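Pyridine nucleotide-disulfide oxidoreductase-like protein (PDB 5MQ6) catalyses the NADPH-dependent Baeyer-Villiger oxidation of ketones, polycyclic ones in particular, to esters or lactones on an FAD cofactor. Local coordinates at residues R193-E198 with G523-F528; Q215-L220 with D564-V569; G304-G309 with R400-S405; T357-F362 with L393-Q398. All blocks are in the same frame, centred on the assembly; numbering follows the deposited sequence.

Overall arrangement
The four contacts form two groups on opposite sides of the chain's centre. Interactions 1 and 2 have centres about 8 Å apart and share the mixed sheet through strands 194-201, 210-216, 218-221 and 527-529. Both are largely buried, and Asn526 joins them through bonds to the backbone at Ala567 and Val569. Interactions 3 and 4 have centres about 12 Å apart, and both use helix 378-406. Interaction 3 is partly buried, interaction 4 buried. Interaction 1 rests on an indole bond with apolar packing, and interaction 2 on a stacked ion pair and a tyrosine. Interaction 3 uses an arginine and water, and interaction 4 a histidine ring packed on a backbone carbonyl and a methionine.

Interaction 1 of 4, residues R193-E198 with G523-F528; sequences RLWSLE and GFPNLF
A type II beta turn, Phe524 to Leu527, receives the indole of Trp195 from strand 194-201. CG of Trp195 is anti to its carbonyl carbon (chi1 -73°), which carries the indole to the turn. Trp195 NE1 donates to Pro525 O, the carbonyl of the turn's central peptide, at 2.8 Å. The N-H...O angle of 133° shows a bent bond, but the donor lies in the carbonyl plane and the oxygen sits near the ring plane. Trp195 CZ2 reaches Leu527 CB at 3.8 Å. Trp195 CH2 meets the edge of the Phe524 ring, 4.2 Å from CD2. Asn526 CB lies at the indole edge, while its amide bonds to backbone atoms of Val569, Ala567 and Arg217. Trp188 of strand 181-189 is edge-to-face to the indole. A leucine in place of Trp195 would probably leave Pro525 O without its donor and open a gap beside Leu527 and Phe524. The contact thus satisfies one buried turn carbonyl and packs the benzo ring against Phe524, Pro525 and Leu527.

Interaction 2 of 4, residues Q215-L220 with D564-V569; sequences QARYVL and DGDALV
Arg217 and Asp566 make the charged part of this contact. Their flat groups are stacked, with the guanidinium and carboxylate planes 11° apart. Asp566 CG lies 3.4 Å above the guanidinium plane, displaced from the centre of the group. Arg217 NH1 and Asp566 OD1 form a salt bridge at 3.4 Å. Asp566 OD1 lies off the guanidinium plane, where none of the N-H bonds aims, so the pairing is by charge alone. Arg217 reaches this place with an extended chain from CG to NE. Asp566 OD1 has a second charged partner in Arg654 NE, so the carboxylate is shared between two arginines.

The second part is packing round Tyr218. Its OH lies 3.6 Å from Ala567 CB and 3.4 Å from Ala567 O. Val569 CG2 comes to the edge of the phenol, near the ring plane, 3.9 Å from Tyr218 OH. The hydroxyl's hydrogen bond goes to Glu560 OE2 of helix 541-562, and the same glutamate accepts the backbone N-H groups of Asp566 and Ala567.

The contact joins the corner at Arg217, between strands 210-216 and 218-221, to the antiparallel pair 567-571 and 649-653 and to helix 541-562.

Interaction 3 of 4, residues G304-G309 with R400-S405; sequences GVWWRG and RARTDS
Arg402 reaches from helix 378-406 to the backbone of strand 305-306, and it supplies about half of the buried surface. Its chain leaves the helix with CG anti to the backbone N and then bends at chi3 (112°), which turns the head onto the strand. Arg402 NH2 donates to Val305 O at 3.3 Å along a nearly straight N-H, 172°. The donor stands above the carbonyl plane, so the bond does not use a lone-pair direction. The same nitrogen also bonds to Ser430 O. One guanidinium face lies on the peptide between Trp306 and Trp307, with Trp307 N over its centre, 3.7 Å above the plane. The Trp306 ring meets the aliphatic part of the arginine, CZ3 lying 4.1 Å from Arg402 CB. Val305 packs its CG1 3.9 Å from Arg402 NH2. Water 1 adds a bridge, donating to Thr403 OG1 at 2.7 Å and accepting from Val305 N. Arg402 thus links strand 305-306, and the residue just after its parallel partner 428-429, to the long helix. This small two-stranded sheet lies near the NADPH site of what is probably a Rossmann-type domain, with the Val305 side chain about 10 Å from the bound cofactor.

Interaction 4 of 4, residues T357-F362 with L393-Q398; sequences TEMPAF and LPHAEQ
Glu358 OE2 is gripped by two indole N-H groups, those of Trp307 NE1 and Trp306 NE1. Both bonds come from the neighbouring interaction 3, and they hold the carboxylate in place beside His395. The direct contact is made by the Glu358 backbone. Its carbonyl carbon lies over one face of the imidazole of His395. Glu358 O is 3.2 Å from His395 ND1, but the angle is too poor for a hydrogen bond. The same oxygen, Glu358 O, is 3.3 Å from His395 CG.

Met359 carries the packing further along the ring. Its CB stands over the same face of the imidazole, 4.1 Å above the plane and offset toward the rim. The two side chains run side by side and point the same way. The Met359 chain bends at chi3 (67°), which brings Met359 CE to 3.5 Å from His395 NE2. Trp306 meets the histidine edge-to-face, so the ring is held by neighbours from both contacts.

An alanine in place of His395 would probably open a gap beside the Glu358 carbonyl and Met359 and take a partner from Trp306. The contact joins the loop before helix 363-366 to helix 378-406 by shape, not by polar bonds. Glu358 OE2 lies 5.5 Å from His395 ND1 and already takes two indole bonds, so any pull of its charge on the ring, whose own charge is not seen, is probably weak.

Interaction 1 of 4, residues R193-E198 with G523-F528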
loop_
_atom_site.group_PDB
_atom_site.type_symbol
_atom_site.label_atom_id
_atom_site.label_comp_id
_atom_site.label_asym_id
_atom_site.label_seq_id
_atom_site.Cartn_x
_atom_site.Cartn_y
_atom_site.Cartn_z
ATOM N N ARG A 193 -20.793 -4.413 -25.835
ATOM C CA ARG A 193 -20.132 -5.331 -24.925
ATOM C C ARG A 193 -18.638 -4.992 -24.741
ATOM O O ARG A 193 -17.782 -5.820 -24.975
ATOM C CB ARG A 193 -20.212 -6.744 -25.485
ATOM C CG ARG A 193 -21.626 -7.104 -25.881
ATOM C CD ARG A 193 -22.270 -7.812 -24.765
ATOM N NE ARG A 193 -23.189 -8.862 -25.132
ATOM C CZ ARG A 193 -22.884 -9.924 -25.861
ATOM N NH1 ARG A 193 -21.712 -10.059 -26.453
ATOM N NH2 ARG A 193 -23.801 -10.847 -26.068
ATOM N N LEU A 194 -18.368 -3.732 -24.434
ATOM C CA LEU A 194 -17.017 -3.265 -24.205
ATOM C C LEU A 194 -17.070 -2.299 -23.053
ATOM O O LEU A 194 -18.097 -1.653 -22.825
ATOM C CB LEU A 194 -16.481 -2.540 -25.426
ATOM C CG LEU A 194 -16.077 -3.384 -26.631
ATOM C CD1 LEU A 194 -15.897 -2.545 -27.907
ATOM C CD2 LEU A 194 -14.820 -4.207 -26.417
ATOM N N TRP A 195 -15.971 -2.241 -22.308
ATOM C CA TRP A 195 -15.735 -1.187 -21.359
ATOM C C TRP A 195 -15.181 0.057 -22.119
ATOM O O TRP A 195 -14.377 -0.108 -23.030
ATOM C CB TRP A 195 -14.672 -1.645 -20.341
ATOM C CG TRP A 195 -15.207 -2.625 -19.405
ATOM C CD1 TRP A 195 -15.040 -3.998 -19.466
ATOM C CD2 TRP A 195 -16.019 -2.359 -18.298
ATOM N NE1 TRP A 195 -15.724 -4.612 -18.417
ATOM C CE2 TRP A 195 -16.305 -3.630 -17.660
ATOM C CE3 TRP A 195 -16.488 -1.179 -17.704
ATOM C CZ2 TRP A 195 -17.094 -3.739 -16.499
ATOM C CZ3 TRP A 195 -17.283 -1.297 -16.524
ATOM C CH2 TRP A 195 -17.559 -2.561 -15.954
ATOM N N SER A 196 -15.639 1.258 -21.740
ATOM C CA SER A 196 -15.071 2.520 -22.161
ATOM C C SER A 196 -14.447 3.221 -20.945
ATOM O O SER A 196 -15.098 3.374 -19.907
ATOM C CB SER A 196 -16.175 3.414 -22.642
ATOM O OG SER A 196 -16.673 2.960 -23.885
ATOM N N LEU A 197 -13.217 3.659 -21.110
ATOM C CA LEU A 197 -12.559 4.454 -20.127
ATOM C C LEU A 197 -12.462 5.902 -20.596
ATOM O O LEU A 197 -12.057 6.123 -21.730
ATOM C CB LEU A 197 -11.171 3.913 -19.899
ATOM C CG LEU A 197 -11.011 2.629 -19.053
ATOM C CD1 LEU A 197 -11.529 1.412 -19.782
ATOM C CD2 LEU A 197 -9.557 2.471 -18.631
ATOM N N GLU A 198 -12.792 6.837 -19.704
ATOM C CA GLU A 198 -12.510 8.241 -19.901
ATOM C C GLU A 198 -11.253 8.594 -19.208
ATOM O O GLU A 198 -11.191 8.485 -17.981
ATOM C CB GLU A 198 -13.540 9.130 -19.272
ATOM C CG GLU A 198 -14.854 9.045 -19.914
ATOM C CD GLU A 198 -15.924 9.822 -19.153
ATOM O OE1 GLU A 198 -15.619 10.571 -18.125
ATOM O OE2 GLU A 198 -17.084 9.672 -19.625
ATOM N N GLY A 523 -22.660 -7.661 -11.933
ATOM C CA GLY A 523 -23.041 -6.412 -12.693
ATOM C C GLY A 523 -21.926 -5.753 -13.459
ATOM O O GLY A 523 -22.165 -4.789 -14.140
ATOM N N PHE A 524 -20.713 -6.309 -13.366
ATOM C CA PHE A 524 -19.437 -5.711 -13.802
ATOM C C PHE A 524 -18.630 -6.742 -14.487
ATOM O O PHE A 524 -17.542 -7.062 -14.043
ATOM C CB PHE A 524 -18.681 -5.003 -12.635
ATOM C CG PHE A 524 -19.553 -3.975 -11.918
ATOM C CD1 PHE A 524 -20.420 -4.384 -10.919
ATOM C CD2 PHE A 524 -19.571 -2.675 -12.321
ATOM C CE1 PHE A 524 -21.265 -3.518 -10.290
ATOM C CE2 PHE A 524 -20.414 -1.758 -11.707
ATOM C CZ PHE A 524 -21.279 -2.186 -10.689
ATOM N N PRO A 525 -19.200 -7.292 -15.614
ATOM C CA PRO A 525 -18.563 -8.361 -16.389
ATOM C C PRO A 525 -17.241 -7.912 -16.939
ATOM O O PRO A 525 -17.088 -6.742 -17.259
ATOM C CB PRO A 525 -19.579 -8.645 -17.531
ATOM C CG PRO A 525 -20.290 -7.354 -17.703
ATOM C CD PRO A 525 -20.301 -6.675 -16.386
ATOM N N ASN A 526 -16.286 -8.849 -17.037
ATOM C CA ASN A 526 -14.991 -8.562 -17.583
ATOM C C ASN A 526 -14.215 -7.504 -16.859
ATOM O O ASN A 526 -13.280 -6.969 -17.406
ATOM C CB ASN A 526 -15.043 -8.329 -19.105
ATOM C CG ASN A 526 -15.289 -9.612 -19.863
ATOM O OD1 ASN A 526 -15.621 -10.643 -19.259
ATOM N ND2 ASN A 526 -15.126 -9.566 -21.211
ATOM N N LEU A 527 -14.506 -7.279 -15.595
ATOM C CA LEU A 527 -13.710 -6.338 -14.759
ATOM C C LEU A 527 -13.176 -7.152 -13.647
ATOM O O LEU A 527 -13.912 -7.911 -13.010
ATOM C CB LEU A 527 -14.623 -5.288 -14.134
ATOM C CG LEU A 527 -13.994 -4.334 -13.107
ATOM C CD1 LEU A 527 -12.903 -3.434 -13.723
ATOM C CD2 LEU A 527 -15.068 -3.515 -12.394
ATOM N N PHE A 528 -11.888 -6.973 -13.382
ATOM C CA PHE A 528 -11.229 -7.576 -12.259
ATOM C C PHE A 528 -10.337 -6.607 -11.537
ATOM O O PHE A 528 -9.874 -5.670 -12.143
ATOM C CB PHE A 528 -10.399 -8.818 -12.735
ATOM C CG PHE A 528 -11.254 -9.927 -13.294
ATOM C CD1 PHE A 528 -11.793 -10.938 -12.444
ATOM C CD2 PHE A 528 -11.486 -10.010 -14.632
ATOM C CE1 PHE A 528 -12.541 -11.957 -13.000
ATOM C CE2 PHE A 528 -12.290 -11.029 -15.181
ATOM C CZ PHE A 528 -12.751 -12.013 -14.382
#

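Interaction 2 of 4, residues Q215-L220 with D564-V569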
loop_
_atom_site.group_PDB
_atom_site.type_symbol
_atom_site.label_atom_id
_atom_site.label_comp_id
_atom_site.label_asym_id
_atom_site.label_seq_id
_atom_site.Cartn_x
_atom_site.Cartn_y
_atom_site.Cartn_z
ATOM N N GLN A 215 -11.383 1.902 -25.352
ATOM C CA GLN A 215 -12.215 0.749 -25.116
ATOM C C GLN A 215 -11.479 -0.556 -24.968
ATOM O O GLN A 215 -10.403 -0.725 -25.502
ATOM C CB GLN A 215 -13.261 0.622 -26.196
ATOM C CG GLN A 215 -14.260 1.793 -26.193
ATOM C CD GLN A 215 -15.355 1.583 -27.198
ATOM O OE1 GLN A 215 -15.126 1.514 -28.407
ATOM N NE2 GLN A 215 -16.557 1.426 -26.693
ATOM N N ALA A 216 -12.052 -1.467 -24.206
ATOM C CA ALA A 216 -11.429 -2.781 -23.998
ATOM C C ALA A 216 -12.436 -3.853 -23.732
ATOM O O ALA A 216 -13.460 -3.567 -23.148
ATOM C CB ALA A 216 -10.449 -2.723 -22.823
ATOM N N ARG A 217 -12.070 -5.105 -23.972
ATOM C CA ARG A 217 -12.966 -6.248 -23.615
ATOM C C ARG A 217 -12.917 -6.502 -22.121
ATOM O O ARG A 217 -13.897 -6.796 -21.531
ATOM C CB ARG A 217 -12.478 -7.525 -24.357
ATOM C CG ARG A 217 -12.612 -7.367 -25.873
ATOM C CD ARG A 217 -12.118 -8.675 -26.470
ATOM N NE ARG A 217 -12.206 -8.711 -27.872
ATOM C CZ ARG A 217 -11.785 -9.689 -28.645
ATOM N NH1 ARG A 217 -11.300 -10.800 -28.132
ATOM N NH2 ARG A 217 -11.957 -9.559 -29.950
ATOM N N TYR A 218 -11.735 -6.381 -21.530
ATOM C CA TYR A 218 -11.499 -6.566 -20.137
ATOM C C TYR A 218 -10.782 -5.369 -19.523
ATOM O O TYR A 218 -9.826 -4.795 -20.181
ATOM C CB TYR A 218 -10.554 -7.742 -19.998
ATOM C CG TYR A 218 -11.085 -9.117 -20.231
ATOM C CD1 TYR A 218 -11.724 -9.851 -19.212
ATOM C CD2 TYR A 218 -10.895 -9.765 -21.461
ATOM C CE1 TYR A 218 -12.124 -11.175 -19.391
ATOM C CE2 TYR A 218 -11.317 -11.064 -21.632
ATOM C CZ TYR A 218 -11.901 -11.761 -20.627
ATOM O OH TYR A 218 -12.291 -13.060 -20.943
ATOM N N VAL A 219 -11.155 -5.052 -18.287
ATOM C CA VAL A 219 -10.405 -4.051 -17.526
ATOM C C VAL A 219 -9.876 -4.702 -16.269
ATOM O O VAL A 219 -10.594 -5.254 -15.532
ATOM C CB VAL A 219 -11.251 -2.824 -17.167
ATOM C CG1 VAL A 219 -10.530 -1.860 -16.183
ATOM C CG2 VAL A 219 -11.705 -2.100 -18.423
ATOM N N LEU A 220 -8.582 -4.619 -16.058
ATOM C CA LEU A 220 -7.905 -5.181 -14.883
ATOM C C LEU A 220 -7.352 -3.998 -14.022
ATOM O O LEU A 220 -6.449 -3.278 -14.456
ATOM C CB LEU A 220 -6.764 -5.996 -15.419
ATOM C CG LEU A 220 -7.008 -7.345 -16.062
ATOM C CD1 LEU A 220 -8.360 -7.818 -16.300
ATOM C CD2 LEU A 220 -5.906 -7.867 -16.901
ATOM N N ASP A 564 -13.490 -20.805 -26.568
ATOM C CA ASP A 564 -12.560 -20.664 -27.682
ATOM C C ASP A 564 -12.341 -19.196 -28.159
ATOM O O ASP A 564 -12.439 -18.850 -29.356
ATOM C CB ASP A 564 -12.985 -21.534 -28.877
ATOM C CG ASP A 564 -11.933 -21.625 -29.910
ATOM O OD1 ASP A 564 -10.710 -21.453 -29.645
ATOM O OD2 ASP A 564 -12.326 -21.850 -31.043
ATOM N N GLY A 565 -11.963 -18.388 -27.194
ATOM C CA GLY A 565 -11.560 -16.985 -27.398
ATOM C C GLY A 565 -12.791 -16.074 -27.294
ATOM O O GLY A 565 -13.877 -16.354 -27.863
ATOM N N ASP A 566 -12.589 -14.968 -26.568
ATOM C CA ASP A 566 -13.544 -13.881 -26.482
ATOM C C ASP A 566 -14.692 -14.161 -25.582
ATOM O O ASP A 566 -15.866 -14.187 -25.986
ATOM C CB ASP A 566 -13.956 -13.347 -27.877
ATOM C CG ASP A 566 -14.460 -11.908 -27.835
ATOM O OD1 ASP A 566 -14.451 -11.191 -26.792
ATOM O OD2 ASP A 566 -14.896 -11.481 -28.929
ATOM N N ALA A 567 -14.345 -14.235 -24.300
ATOM C CA ALA A 567 -15.327 -14.471 -23.223
ATOM C C ALA A 567 -15.906 -13.274 -22.592
ATOM O O ALA A 567 -15.252 -12.181 -22.445
ATOM C CB ALA A 567 -14.722 -15.407 -22.167
ATOM N N LEU A 568 -17.128 -13.505 -22.128
ATOM C CA LEU A 568 -17.776 -12.624 -21.229
ATOM C C LEU A 568 -17.908 -13.374 -19.921
ATOM O O LEU A 568 -18.626 -14.359 -19.881
ATOM C CB LEU A 568 -19.133 -12.231 -21.819
ATOM C CG LEU A 568 -19.914 -11.218 -20.993
ATOM C CD1 LEU A 568 -19.182 -9.873 -20.966
ATOM C CD2 LEU A 568 -21.319 -11.063 -21.517
ATOM N N VAL A 569 -17.306 -12.839 -18.847
ATOM C CA VAL A 569 -17.158 -13.512 -17.606
ATOM C C VAL A 569 -17.692 -12.650 -16.521
ATOM O O VAL A 569 -17.168 -11.545 -16.304
ATOM C CB VAL A 569 -15.648 -13.676 -17.274
ATOM C CG1 VAL A 569 -15.504 -14.465 -15.992
ATOM C CG2 VAL A 569 -14.960 -14.396 -18.374
#

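Interaction 3 of 4, residues G304-G309 with R400-S405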
loop_
_atom_site.group_PDB
_atom_site.type_symbol
_atom_site.label_atom_id
_atom_site.label_comp_id
_atom_site.label_asym_id
_atom_site.label_seq_id
_atom_site.Cartn_x
_atom_site.Cartn_y
_atom_site.Cartn_z
ATOM N N GLY A 304 6.970 2.394 16.361
ATOM C CA GLY A 304 7.799 1.385 16.929
ATOM C C GLY A 304 8.861 0.973 15.930
ATOM O O GLY A 304 8.595 0.351 14.930
ATOM N N VAL A 305 10.072 1.332 16.244
ATOM C CA VAL A 305 11.193 1.222 15.399
ATOM C C VAL A 305 12.063 0.033 15.799
ATOM O O VAL A 305 12.737 0.038 16.835
ATOM C CB VAL A 305 11.990 2.531 15.426
ATOM C CG1 VAL A 305 13.191 2.426 14.465
ATOM C CG2 VAL A 305 11.089 3.660 15.027
ATOM N N TRP A 306 12.038 -0.980 14.969
ATOM C CA TRP A 306 12.808 -2.214 15.242
ATOM C C TRP A 306 14.085 -2.188 14.412
ATOM O O TRP A 306 14.334 -1.214 13.723
ATOM C CB TRP A 306 11.899 -3.434 14.996
ATOM C CG TRP A 306 12.296 -4.737 15.622
ATOM C CD1 TRP A 306 12.302 -5.932 14.994
ATOM C CD2 TRP A 306 12.771 -4.984 16.982
ATOM N NE1 TRP A 306 12.697 -6.925 15.856
ATOM C CE2 TRP A 306 12.974 -6.393 17.089
ATOM C CE3 TRP A 306 13.000 -4.171 18.120
ATOM C CZ2 TRP A 306 13.419 -7.009 18.266
ATOM C CZ3 TRP A 306 13.519 -4.786 19.284
ATOM C CH2 TRP A 306 13.699 -6.199 19.356
ATOM N N TRP A 307 14.907 -3.221 14.495
ATOM C CA TRP A 307 16.181 -3.220 13.874
ATOM C C TRP A 307 16.035 -3.615 12.397
ATOM O O TRP A 307 15.100 -4.317 12.025
ATOM C CB TRP A 307 17.124 -4.172 14.573
ATOM C CG TRP A 307 16.675 -5.654 14.551
ATOM C CD1 TRP A 307 15.871 -6.252 15.441
ATOM C CD2 TRP A 307 17.055 -6.655 13.620
ATOM N NE1 TRP A 307 15.700 -7.574 15.128
ATOM C CE2 TRP A 307 16.422 -7.863 14.020
ATOM C CE3 TRP A 307 17.885 -6.670 12.489
ATOM C CZ2 TRP A 307 16.565 -9.045 13.324
ATOM C CZ3 TRP A 307 18.054 -7.840 11.815
ATOM C CH2 TRP A 307 17.400 -9.015 12.213
ATOM N N ARG A 308 16.961 -3.105 11.572
ATOM C CA ARG A 308 16.976 -3.405 10.128
ATOM C C ARG A 308 17.961 -4.473 9.693
ATOM O O ARG A 308 17.588 -5.428 8.960
ATOM C CB ARG A 308 17.229 -2.133 9.346
ATOM C CG ARG A 308 17.340 -2.254 7.818
ATOM C CD ARG A 308 15.975 -2.428 7.220
ATOM N NE ARG A 308 15.350 -3.716 7.633
ATOM C CZ ARG A 308 14.091 -4.080 7.288
ATOM N NH1 ARG A 308 13.310 -3.303 6.503
ATOM N NH2 ARG A 308 13.615 -5.254 7.688
ATOM N N GLY A 309 19.244 -4.321 10.043
ATOM C CA GLY A 309 20.194 -5.271 9.558
ATOM C C GLY A 309 20.435 -5.388 8.053
ATOM O O GLY A 309 20.477 -6.492 7.466
ATOM N N ARG A 400 10.310 -1.036 22.897
ATOM C CA ARG A 400 10.460 0.111 23.818
ATOM C C ARG A 400 11.806 0.150 24.512
ATOM O O ARG A 400 12.398 1.225 24.731
ATOM C CB ARG A 400 9.386 0.077 24.872
ATOM C CG ARG A 400 7.955 0.534 24.471
ATOM C CD ARG A 400 6.963 0.050 25.586
ATOM N NE ARG A 400 5.858 -0.285 24.852
ATOM C CZ ARG A 400 5.065 -1.322 24.821
ATOM N NH1 ARG A 400 4.994 -2.354 25.681
ATOM N NH2 ARG A 400 4.232 -1.224 23.822
ATOM N N ALA A 401 12.284 -1.028 24.853
ATOM C CA ALA A 401 13.593 -1.147 25.505
ATOM C C ALA A 401 14.726 -0.775 24.564
ATOM O O ALA A 401 15.727 -0.155 24.988
ATOM C CB ALA A 401 13.770 -2.583 25.943
ATOM N N ARG A 402 14.585 -1.175 23.295
ATOM C CA ARG A 402 15.560 -0.837 22.285
ATOM C C ARG A 402 15.641 0.686 22.209
ATOM O O ARG A 402 16.742 1.292 22.169
ATOM C CB ARG A 402 15.208 -1.430 20.889
ATOM C CG ARG A 402 16.249 -1.057 19.880
ATOM C CD ARG A 402 16.524 -1.987 18.692
ATOM N NE ARG A 402 16.072 -1.247 17.633
ATOM C CZ ARG A 402 16.672 -0.676 16.619
ATOM N NH1 ARG A 402 17.837 -0.944 16.132
ATOM N NH2 ARG A 402 15.878 0.068 15.951
ATOM N N THR A 403 14.491 1.321 22.217
ATOM C CA THR A 403 14.416 2.784 22.127
ATOM C C THR A 403 15.058 3.379 23.358
ATOM O O THR A 403 15.873 4.280 23.259
ATOM C CB THR A 403 12.932 3.240 22.006
ATOM O OG1 THR A 403 12.411 2.798 20.744
ATOM C CG2 THR A 403 12.768 4.714 22.086
ATOM N N ASP A 404 14.685 2.833 24.501
ATOM C CA ASP A 404 15.325 3.215 25.766
ATOM C C ASP A 404 16.862 3.189 25.738
ATOM O O ASP A 404 17.497 4.154 26.135
ATOM C CB ASP A 404 14.680 2.450 26.936
ATOM C CG ASP A 404 13.837 3.369 27.741
ATOM O OD1 ASP A 404 14.426 4.162 28.442
ATOM O OD2 ASP A 404 12.608 3.423 27.648
ATOM N N SER A 405 17.429 2.152 25.172
ATOM C CA SER A 405 18.876 1.985 25.100
ATOM C C SER A 405 19.599 2.909 24.124
ATOM O O SER A 405 20.716 3.228 24.330
ATOM C CB SER A 405 19.187 0.523 24.734
ATOM O OG SER A 405 18.770 0.187 23.382
HETATM O O HOH W 1 10.349 3.096 18.996
HETATM O O HOH W 2 13.179 0.971 19.383
#

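Interaction 4 of 4, residues T357-F362 with L393-Q398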
loop_
_atom_site.group_PDB
_atom_site.type_symbol
_atom_site.label_atom_id
_atom_site.label_comp_id
_atom_site.label_asym_id
_atom_site.label_seq_id
_atom_site.Cartn_x
_atom_site.Cartn_y
_atom_site.Cartn_z
ATOM N N THR A 357 10.205 -11.423 11.348
ATOM C CA THR A 357 9.995 -12.779 11.858
ATOM C C THR A 357 9.894 -12.826 13.389
ATOM O O THR A 357 9.818 -13.919 13.963
ATOM C CB THR A 357 11.093 -13.744 11.322
ATOM O OG1 THR A 357 12.383 -13.396 11.865
ATOM C CG2 THR A 357 11.194 -13.649 9.856
ATOM N N GLU A 358 9.870 -11.657 14.039
ATOM C CA GLU A 358 9.863 -11.520 15.488
ATOM C C GLU A 358 8.604 -10.883 16.046
ATOM O O GLU A 358 8.606 -10.355 17.176
ATOM C CB GLU A 358 11.064 -10.677 15.969
ATOM C CG GLU A 358 12.382 -11.355 15.785
ATOM C CD GLU A 358 13.579 -10.498 16.219
ATOM O OE1 GLU A 358 14.308 -10.914 17.113
ATOM O OE2 GLU A 358 13.828 -9.445 15.692
ATOM N N MET A 359 7.545 -10.902 15.250
ATOM C CA MET A 359 6.310 -10.193 15.587
ATOM C C MET A 359 5.068 -11.059 15.232
ATOM O O MET A 359 4.242 -10.693 14.364
ATOM C CB MET A 359 6.328 -8.840 14.884
ATOM C CG MET A 359 6.777 -8.856 13.458
ATOM S SD MET A 359 6.626 -7.159 12.776
ATOM C CE MET A 359 7.863 -6.288 13.698
ATOM N N PRO A 360 4.929 -12.215 15.904
ATOM C CA PRO A 360 3.835 -13.141 15.634
ATOM C C PRO A 360 2.442 -12.585 15.965
ATOM O O PRO A 360 1.473 -13.041 15.403
ATOM C CB PRO A 360 4.195 -14.354 16.537
ATOM C CG PRO A 360 4.872 -13.686 17.726
ATOM C CD PRO A 360 5.753 -12.657 17.048
ATOM N N ALA A 361 2.360 -11.528 16.771
ATOM C CA ALA A 361 1.073 -10.845 16.977
ATOM C C ALA A 361 0.675 -9.980 15.821
ATOM O O ALA A 361 -0.471 -9.459 15.811
ATOM C CB ALA A 361 1.064 -9.980 18.244
ATOM N N PHE A 362 1.576 -9.792 14.839
ATOM C CA PHE A 362 1.052 -9.169 13.568
ATOM C C PHE A 362 -0.139 -9.915 12.937
ATOM O O PHE A 362 -0.982 -9.325 12.218
ATOM C CB PHE A 362 2.156 -8.912 12.546
ATOM C CG PHE A 362 1.861 -7.796 11.580
ATOM C CD1 PHE A 362 1.866 -6.464 12.005
ATOM C CD2 PHE A 362 1.626 -8.073 10.216
ATOM C CE1 PHE A 362 1.590 -5.415 11.094
ATOM C CE2 PHE A 362 1.330 -7.058 9.331
ATOM C CZ PHE A 362 1.339 -5.719 9.763
ATOM N N LEU A 393 3.146 -9.069 23.774
ATOM C CA LEU A 393 3.816 -8.437 24.875
ATOM C C LEU A 393 5.359 -8.510 24.785
ATOM O O LEU A 393 6.024 -7.481 24.927
ATOM C CB LEU A 393 3.300 -9.019 26.190
ATOM C CG LEU A 393 4.130 -8.667 27.411
ATOM C CD1 LEU A 393 4.001 -7.213 27.664
ATOM C CD2 LEU A 393 3.574 -9.446 28.573
ATOM N N PRO A 394 5.916 -9.687 24.511
ATOM C CA PRO A 394 7.365 -9.724 24.517
ATOM C C PRO A 394 8.001 -8.856 23.402
ATOM O O PRO A 394 8.976 -8.109 23.671
ATOM C CB PRO A 394 7.682 -11.192 24.287
ATOM C CG PRO A 394 6.477 -11.924 24.773
ATOM C CD PRO A 394 5.328 -11.050 24.488
ATOM N N HIS A 395 7.504 -8.934 22.173
ATOM C CA HIS A 395 8.130 -8.110 21.163
ATOM C C HIS A 395 7.928 -6.619 21.468
ATOM O O HIS A 395 8.851 -5.790 21.344
ATOM C CB HIS A 395 7.576 -8.383 19.786
ATOM C CG HIS A 395 8.097 -7.440 18.736
ATOM N ND1 HIS A 395 9.404 -7.428 18.315
ATOM C CD2 HIS A 395 7.483 -6.464 18.032
ATOM C CE1 HIS A 395 9.568 -6.516 17.379
ATOM N NE2 HIS A 395 8.420 -5.924 17.184
ATOM N N ALA A 396 6.721 -6.257 21.872
ATOM C CA ALA A 396 6.409 -4.868 22.129
ATOM C C ALA A 396 7.309 -4.270 23.217
ATOM O O ALA A 396 7.754 -3.147 23.085
ATOM C CB ALA A 396 4.966 -4.761 22.536
ATOM N N GLU A 397 7.559 -5.034 24.285
ATOM C CA GLU A 397 8.440 -4.561 25.352
ATOM C C GLU A 397 9.873 -4.448 24.821
ATOM O O GLU A 397 10.551 -3.517 25.192
ATOM C CB GLU A 397 8.411 -5.465 26.555
ATOM C CG GLU A 397 7.078 -5.501 27.245
ATOM C CD GLU A 397 6.895 -4.459 28.378
ATOM O OE1 GLU A 397 6.319 -3.352 28.043
ATOM O OE2 GLU A 397 7.288 -4.774 29.587
ATOM N N GLN A 398 10.329 -5.377 23.976
ATOM C CA GLN A 398 11.654 -5.206 23.353
ATOM C C GLN A 398 11.778 -3.972 22.501
ATOM O O GLN A 398 12.814 -3.368 22.478
ATOM C CB GLN A 398 12.090 -6.399 22.545
ATOM C CG GLN A 398 12.243 -7.605 23.518
ATOM C CD GLN A 398 13.083 -8.699 22.944
ATOM O OE1 GLN A 398 13.182 -8.844 21.728
ATOM N NE2 GLN A 398 13.761 -9.439 23.816
#